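PDB 2BYC: blue-light receptor of the BLUF-family from Rhodobacter sphaeroides, which probably acts as a blue-light photoreceptor, holding a flavin, here flavin mononucleotide in the dark state, within a BLUF domain. Local coordinates for residues A[24-29]-A[71-76]; A[88-93]-A[123-128]. All blocks are in the same frame, centred on the assembly; numbering follows the deposited sequence.

Contact 1 of 2, residues A[24-29]-A[71-76]; sequences VQIMRA and DPRHQE. With FMN (flavin mononucleotide), chain C.
I26 and R73 meet from opposite directions, and the isoleucine lays its CG1 branch over one face of the guanidinium, offset toward the rim, with I26 CG1 3.3 Å from R73 NH1. Q25 comes in at the edge of the same group through its CB, while its amide NE2 is bonded to A21 O. β-branching gives I26 two arms: CG1 covers the guanidinium and carries CD1 on toward FMN C8M, while CG2 lies 3.7 Å from FMN C9A. The small A29, one helical turn on, lets the ribityl chain come close, its CB 3.5 Å from FMN C4'. This is the flavin pocket of a BLUF domain, a ferredoxin-like fold in which the cofactor lies between helices 19-37 and 58-69. D71 follows the second helix and opens a type I turn. A bend at chi3, -84°, brings the R73 guanidinium back to this carboxylate, which it grips side-on. R73 NE meets D71 OD1 at 3.1 Å and R73 NH2 meets D71 OD2 at 2.7 Å, both on syn lone pairs. D71 OD1 also takes the backbone N of R73, forming an Asx turn, and D71 OD2 accepts FMN O2' at 2.9 Å. With an alanine in place of D71, FMN O2' would probably lose this acceptor and the R73 guanidinium be free to turn away from I26. At the turn's far end, H74 turns one face to a flavin methyl, FMN C8M standing 3.7 Å above the imidazole centre, while S12 OG and I68 O bond its nitrogens and fix its rotation.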
loop_
_atom_site.group_PDB
_atom_site.type_symbol
_atom_site.label_atom_id
_atom_site.label_comp_id
_atom_site.label_asym_id
_atom_site.label_seq_id
_atom_site.Cartn_x
_atom_site.Cartn_y
_atom_site.Cartn_z
ATOM N N VAL A 24 10.460 -10.134 0.021
ATOM C CA VAL A 24 10.707 -10.600 1.407
ATOM C C VAL A 24 11.444 -9.547 2.252
ATOM O O VAL A 24 11.062 -9.288 3.405
ATOM C CB VAL A 24 11.474 -11.986 1.405
ATOM C CG1 VAL A 24 11.975 -12.375 2.778
ATOM C CG2 VAL A 24 10.561 -13.080 0.913
ATOM N N GLN A 25 12.470 -8.931 1.695
ATOM C CA GLN A 25 13.188 -7.895 2.453
ATOM C C GLN A 25 12.297 -6.675 2.677
ATOM O O GLN A 25 12.357 -6.035 3.702
ATOM C CB GLN A 25 14.429 -7.424 1.691
ATOM C CG GLN A 25 15.521 -8.494 1.419
ATOM C CD GLN A 25 16.686 -8.071 0.397
ATOM O OE1 GLN A 25 17.667 -7.377 0.787
ATOM N NE2 GLN A 25 16.615 -8.570 -0.856
ATOM N N ILE A 26 11.469 -6.321 1.698
ATOM C CA ILE A 26 10.581 -5.197 1.878
ATOM C C ILE A 26 9.606 -5.509 2.958
ATOM O O ILE A 26 9.261 -4.631 3.708
ATOM C CB ILE A 26 9.843 -4.830 0.605
ATOM C CG1 ILE A 26 10.857 -4.254 -0.403
ATOM C CG2 ILE A 26 8.698 -3.927 0.967
ATOM C CD1 ILE A 26 10.343 -4.038 -1.774
ATOM N N MET A 27 9.072 -6.729 3.029
ATOM C CA MET A 27 8.030 -6.983 4.074
ATOM C C MET A 27 8.622 -7.074 5.412
ATOM O O MET A 27 7.964 -6.742 6.410
ATOM C CB MET A 27 7.217 -8.247 3.776
ATOM C CG MET A 27 6.401 -8.178 2.486
ATOM S SD MET A 27 5.324 -6.776 2.375
ATOM C CE MET A 27 4.162 -7.236 3.599
ATOM N N ARG A 28 9.840 -7.591 5.466
ATOM C CA ARG A 28 10.518 -7.757 6.723
ATOM C C ARG A 28 10.788 -6.364 7.302
ATOM O O ARG A 28 10.414 -6.081 8.434
ATOM C CB ARG A 28 11.812 -8.469 6.489
ATOM C CG ARG A 28 12.627 -8.711 7.726
ATOM C CD ARG A 28 13.891 -9.415 7.274
ATOM N NE ARG A 28 14.558 -9.949 8.444
ATOM C CZ ARG A 28 15.421 -10.968 8.433
ATOM N NH1 ARG A 28 15.750 -11.585 7.284
ATOM N NH2 ARG A 28 15.957 -11.368 9.590
ATOM N N ALA A 29 11.405 -5.508 6.491
ATOM C CA ALA A 29 11.663 -4.119 6.822
ATOM C C ALA A 29 10.462 -3.352 7.278
ATOM O O ALA A 29 10.533 -2.664 8.262
ATOM C CB ALA A 29 12.293 -3.399 5.633
ATOM N N ASP A 71 13.870 4.481 -2.456
ATOM C CA ASP A 71 14.125 3.074 -2.742
ATOM C C ASP A 71 14.325 2.693 -4.223
ATOM O O ASP A 71 13.507 2.967 -5.099
ATOM C CB ASP A 71 13.113 2.208 -2.012
ATOM C CG ASP A 71 13.520 0.738 -1.977
ATOM O OD1 ASP A 71 13.971 0.215 -3.001
ATOM O OD2 ASP A 71 13.389 0.088 -0.930
ATOM N N PRO A 72 15.470 2.084 -4.527
ATOM C CA PRO A 72 15.746 1.809 -5.928
ATOM C C PRO A 72 14.898 0.692 -6.551
ATOM O O PRO A 72 14.993 0.489 -7.759
ATOM C CB PRO A 72 17.205 1.395 -5.913
ATOM C CG PRO A 72 17.742 1.842 -4.519
ATOM C CD PRO A 72 16.592 1.733 -3.632
ATOM N N ARG A 73 14.105 -0.035 -5.754
ATOM C CA ARG A 73 13.428 -1.221 -6.258
ATOM C C ARG A 73 12.130 -0.858 -6.933
ATOM O O ARG A 73 11.334 -1.748 -7.295
ATOM C CB ARG A 73 13.255 -2.255 -5.142
ATOM C CG ARG A 73 14.612 -2.786 -4.568
ATOM C CD ARG A 73 14.400 -3.622 -3.352
ATOM N NE ARG A 73 14.294 -2.766 -2.188
ATOM C CZ ARG A 73 14.167 -3.199 -0.946
ATOM N NH1 ARG A 73 14.146 -4.519 -0.667
ATOM N NH2 ARG A 73 14.004 -2.313 0.025
ATOM N N HIS A 74 11.891 0.442 -7.104
ATOM C CA HIS A 74 10.746 0.911 -7.930
ATOM C C HIS A 74 11.042 2.266 -8.507
ATOM O O HIS A 74 11.877 2.936 -7.979
ATOM C CB HIS A 74 9.391 0.921 -7.174
ATOM C CG HIS A 74 9.333 1.786 -5.939
ATOM N ND1 HIS A 74 8.142 2.048 -5.288
ATOM C CD2 HIS A 74 10.285 2.420 -5.217
ATOM C CE1 HIS A 74 8.364 2.791 -4.215
ATOM N NE2 HIS A 74 9.653 3.033 -4.146
ATOM N N GLN A 75 10.321 2.665 -9.548
ATOM C CA GLN A 75 10.553 3.939 -10.216
ATOM C C GLN A 75 9.262 4.570 -10.627
ATOM O O GLN A 75 8.222 3.939 -10.538
ATOM C CB GLN A 75 11.347 3.731 -11.519
ATOM C CG GLN A 75 10.972 2.474 -12.260
ATOM C CD GLN A 75 12.011 2.024 -13.321
ATOM O OE1 GLN A 75 13.215 2.346 -13.244
ATOM N NE2 GLN A 75 11.532 1.285 -14.325
ATOM N N GLU A 76 9.367 5.809 -11.119
ATOM C CA GLU A 76 8.241 6.568 -11.596
ATOM C C GLU A 76 7.176 6.623 -10.505
ATOM O O GLU A 76 6.034 6.318 -10.735
ATOM C CB GLU A 76 7.646 5.886 -12.810
ATOM C CG GLU A 76 8.624 5.774 -13.999
ATOM C CD GLU A 76 8.001 5.029 -15.176
ATOM O OE1 GLU A 76 6.762 5.204 -15.429
ATOM O OE2 GLU A 76 8.743 4.254 -15.842
HETATM N N1 FMN C . 9.604 0.150 4.190
HETATM C C2 FMN C . 8.824 0.330 5.310
HETATM O O2 FMN C . 9.364 0.449 6.436
HETATM N N3 FMN C . 7.471 0.373 5.229
HETATM C C4 FMN C . 6.924 0.201 4.006
HETATM O O4 FMN C . 5.744 0.298 3.903
HETATM C C4A FMN C . 7.697 0.016 2.854
HETATM N N5 FMN C . 7.086 -0.151 1.622
HETATM C C5A FMN C . 7.848 -0.256 0.449
HETATM C C6 FMN C . 7.248 -0.382 -0.783
HETATM C C7 FMN C . 7.979 -0.557 -1.968
HETATM C C7M FMN C . 7.283 -0.538 -3.335
HETATM C C8 FMN C . 9.355 -0.571 -1.881
HETATM C C8M FMN C . 10.234 -0.685 -3.116
HETATM C C9 FMN C . 9.979 -0.431 -0.644
HETATM C C9A FMN C . 9.204 -0.270 0.545
HETATM N N10 FMN C . 9.817 -0.144 1.812
HETATM C C10 FMN C . 9.041 0.018 2.954
HETATM C "C1'" FMN C . 11.256 -0.473 2.029
HETATM C "C2'" FMN C . 11.828 0.856 2.461
HETATM O "O2'" FMN C . 12.103 1.461 1.230
HETATM C "C3'" FMN C . 13.073 0.796 3.363
HETATM O "O3'" FMN C . 14.160 0.393 2.591
HETATM C "C4'" FMN C . 13.000 -0.106 4.584
HETATM O "O4'" FMN C . 12.101 0.370 5.609
HETATM C "C5'" FMN C . 14.387 -0.185 5.227
HETATM O "O5'" FMN C . 15.153 -1.365 4.973
HETATM P P FMN C . 16.406 -1.513 5.963
HETATM O O1P FMN C . 17.127 -2.856 5.764
HETATM O O2P FMN C . 17.317 -0.353 5.582
HETATM O O3P FMN C . 15.758 -1.357 7.317
#

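Contact 2 of 2, residues A[88-93]-A[123-128]; sequences RRFPDW and ELHRTI
F90 and H125 both carry CG anti to the carbonyl carbon (chi1 -44° in F90), and from these positions the phenyl ring and the imidazole meet in an offset edge-to-face pair. The contact joins the loop between strands 77-84 and 96-98 of the ferredoxin-like BLUF fold to the C-terminal helix 120-131, which packs on the sheet. The ring centroids are 5.7 Å apart, with the edge of F90 turned to the face of H125 and the planes at 65°. A phenyl suits its place because it offers a face as well as an edge: R89 CB lies over one face of the F90 ring, 3.7 Å above its plane, while the edge meets the imidazole. T53 of strand 49-55 is touched by both side chains. In R89, extended from CG to NE, the aliphatic CD lies over one face of the H125 ring, offset toward its rim, and the guanidinium also turns a face to the imidazole, the planes 26° apart. Its charge is met by E83, through a salt bridge from R89 NH2, while R89 NE is buried with no partner in the model. E55 holds the loop in place by accepting the backbone N-H groups of R89 and F90 on its two carboxylate oxygens. One turn beyond H125, I128 adds an apolar touch, its CG2 4.4 Å from F90 CE2.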
loop_
_atom_site.group_PDB
_atom_site.type_symbol
_atom_site.label_atom_id
_atom_site.label_comp_id
_atom_site.label_asym_id
_atom_site.label_seq_id
_atom_site.Cartn_x
_atom_site.Cartn_y
_atom_site.Cartn_z
ATOM N N ARG A 88 -8.568 4.335 10.437
ATOM C CA ARG A 88 -7.880 3.390 9.525
ATOM C C ARG A 88 -8.791 2.455 8.717
ATOM O O ARG A 88 -9.800 1.921 9.200
ATOM C CB ARG A 88 -6.850 2.561 10.306
ATOM C CG ARG A 88 -5.775 3.377 10.962
ATOM C CD ARG A 88 -4.798 2.497 11.666
ATOM N NE ARG A 88 -3.941 3.344 12.472
ATOM C CZ ARG A 88 -2.726 3.731 12.130
ATOM N NH1 ARG A 88 -2.203 3.346 10.980
ATOM N NH2 ARG A 88 -2.036 4.480 12.941
ATOM N N ARG A 89 -8.402 2.229 7.471
ATOM C CA ARG A 89 -9.052 1.234 6.607
ATOM C C ARG A 89 -8.453 -0.174 6.841
ATOM O O ARG A 89 -9.164 -1.151 6.729
ATOM C CB ARG A 89 -8.908 1.679 5.144
ATOM C CG ARG A 89 -9.084 3.217 4.945
ATOM C CD ARG A 89 -8.336 3.831 3.645
ATOM N NE ARG A 89 -8.906 5.170 3.252
ATOM C CZ ARG A 89 -10.112 5.294 2.724
ATOM N NH1 ARG A 89 -10.837 4.183 2.514
ATOM N NH2 ARG A 89 -10.616 6.498 2.429
ATOM N N PHE A 90 -7.152 -0.270 7.139
ATOM C CA PHE A 90 -6.469 -1.543 7.370
ATOM C C PHE A 90 -5.774 -1.547 8.722
ATOM O O PHE A 90 -4.565 -1.738 8.808
ATOM C CB PHE A 90 -5.411 -1.823 6.250
ATOM C CG PHE A 90 -5.928 -1.514 4.910
ATOM C CD1 PHE A 90 -5.719 -0.240 4.351
ATOM C CD2 PHE A 90 -6.806 -2.423 4.261
ATOM C CE1 PHE A 90 -6.251 0.117 3.110
ATOM C CE2 PHE A 90 -7.384 -2.081 3.018
ATOM C CZ PHE A 90 -7.089 -0.803 2.443
ATOM N N PRO A 91 -6.550 -1.373 9.797
ATOM C CA PRO A 91 -5.927 -1.234 11.089
ATOM C C PRO A 91 -5.143 -2.471 11.526
ATOM O O PRO A 91 -4.179 -2.371 12.336
ATOM C CB PRO A 91 -7.135 -0.936 12.024
ATOM C CG PRO A 91 -8.306 -1.484 11.319
ATOM C CD PRO A 91 -8.011 -1.223 9.878
ATOM N N ASP A 92 -5.474 -3.625 10.980
ATOM C CA ASP A 92 -4.892 -4.807 11.537
ATOM C C ASP A 92 -3.532 -5.109 10.933
ATOM O O ASP A 92 -2.864 -6.034 11.383
ATOM C CB ASP A 92 -5.851 -6.009 11.403
ATOM C CG ASP A 92 -7.195 -5.756 12.066
ATOM O OD1 ASP A 92 -7.229 -5.003 13.069
ATOM O OD2 ASP A 92 -8.227 -6.285 11.568
ATOM N N TRP A 93 -3.125 -4.356 9.918
ATOM C CA TRP A 93 -1.935 -4.709 9.107
ATOM C C TRP A 93 -0.984 -3.563 8.995
ATOM O O TRP A 93 -1.293 -2.515 8.426
ATOM C CB TRP A 93 -2.294 -5.164 7.701
ATOM C CG TRP A 93 -3.370 -6.173 7.645
ATOM C CD1 TRP A 93 -4.718 -5.942 7.634
ATOM C CD2 TRP A 93 -3.196 -7.590 7.617
ATOM N NE1 TRP A 93 -5.386 -7.139 7.599
ATOM C CE2 TRP A 93 -4.472 -8.162 7.568
ATOM C CE3 TRP A 93 -2.076 -8.428 7.606
ATOM C CZ2 TRP A 93 -4.673 -9.525 7.467
ATOM C CZ3 TRP A 93 -2.283 -9.827 7.533
ATOM C CH2 TRP A 93 -3.574 -10.340 7.470
ATOM N N GLU A 123 -12.182 1.481 -5.117
ATOM C CA GLU A 123 -12.580 0.101 -5.401
ATOM C C GLU A 123 -11.641 -0.884 -4.800
ATOM O O GLU A 123 -12.090 -1.825 -4.173
ATOM C CB GLU A 123 -12.586 -0.151 -6.907
ATOM C CG GLU A 123 -13.019 -1.584 -7.295
ATOM C CD GLU A 123 -14.490 -1.662 -7.704
ATOM O OE1 GLU A 123 -14.920 -2.730 -8.219
ATOM O OE2 GLU A 123 -15.204 -0.642 -7.531
ATOM N N LEU A 124 -10.340 -0.681 -5.030
ATOM C CA LEU A 124 -9.308 -1.527 -4.434
ATOM C C LEU A 124 -9.465 -1.515 -2.931
ATOM O O LEU A 124 -9.488 -2.567 -2.299
ATOM C CB LEU A 124 -7.906 -1.073 -4.868
ATOM C CG LEU A 124 -7.513 -1.470 -6.316
ATOM C CD1 LEU A 124 -6.296 -0.667 -6.726
ATOM C CD2 LEU A 124 -7.267 -3.009 -6.540
ATOM N N HIS A 125 -9.652 -0.331 -2.367
ATOM C CA HIS A 125 -9.783 -0.224 -0.910
ATOM C C HIS A 125 -11.006 -1.003 -0.382
ATOM O O HIS A 125 -10.960 -1.664 0.626
ATOM C CB HIS A 125 -9.888 1.244 -0.476
ATOM C CG HIS A 125 -8.603 2.018 -0.516
ATOM N ND1 HIS A 125 -7.354 1.432 -0.586
ATOM C CD2 HIS A 125 -8.386 3.346 -0.458
ATOM C CE1 HIS A 125 -6.431 2.372 -0.582
ATOM N NE2 HIS A 125 -7.030 3.544 -0.490
ATOM N N ARG A 126 -12.101 -0.871 -1.085
ATOM C CA ARG A 126 -13.346 -1.492 -0.735
ATOM C C ARG A 126 -13.239 -3.007 -0.803
ATOM O O ARG A 126 -13.611 -3.716 0.110
ATOM C CB ARG A 126 -14.402 -1.003 -1.735
ATOM C CG ARG A 126 -15.823 -1.423 -1.473
ATOM C CD ARG A 126 -16.758 -0.978 -2.599
ATOM N NE ARG A 126 -16.839 -2.012 -3.602
ATOM C CZ ARG A 126 -16.652 -1.795 -4.894
ATOM N NH1 ARG A 126 -16.411 -0.553 -5.334
ATOM N NH2 ARG A 126 -16.705 -2.827 -5.741
ATOM N N THR A 127 -12.738 -3.522 -1.896
ATOM C CA THR A 127 -12.789 -4.937 -2.043
ATOM C C THR A 127 -11.751 -5.611 -1.184
ATOM O O THR A 127 -11.991 -6.677 -0.614
ATOM C CB THR A 127 -12.669 -5.336 -3.527
ATOM O OG1 THR A 127 -11.330 -5.176 -3.980
ATOM C CG2 THR A 127 -13.572 -4.478 -4.376
ATOM N N ILE A 128 -10.558 -5.031 -1.114
ATOM C CA ILE A 128 -9.528 -5.542 -0.183
ATOM C C ILE A 128 -9.926 -5.461 1.303
ATOM O O ILE A 128 -9.893 -6.487 2.001
ATOM C CB ILE A 128 -8.123 -4.903 -0.424
ATOM C CG1 ILE A 128 -7.820 -5.052 -1.938
ATOM C CG2 ILE A 128 -7.139 -5.622 0.478
ATOM C CD1 ILE A 128 -6.527 -4.358 -2.448
#

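Overall arrangement
Contact 1 closes before contact 2 opens along the chain, and the two lie on opposite sides of the chain's centre. Their centres are 21 Å apart and their nearest atoms about 8 Å, so they do not touch. Contact 1 lines the flavin pocket itself; in contact 2, the side chain of F90 stays about 11 Å from the FMN. Strand 49-55 lies between them: its Q52 bonds the flavin through NE2, with its side chain about 6 Å from that of I26 and about 9 Å from that of H125, and the next residue, T53, touches F90 and H125. Strand 5-14 is shared likewise, S12 bonding H74 and T9 touching H125.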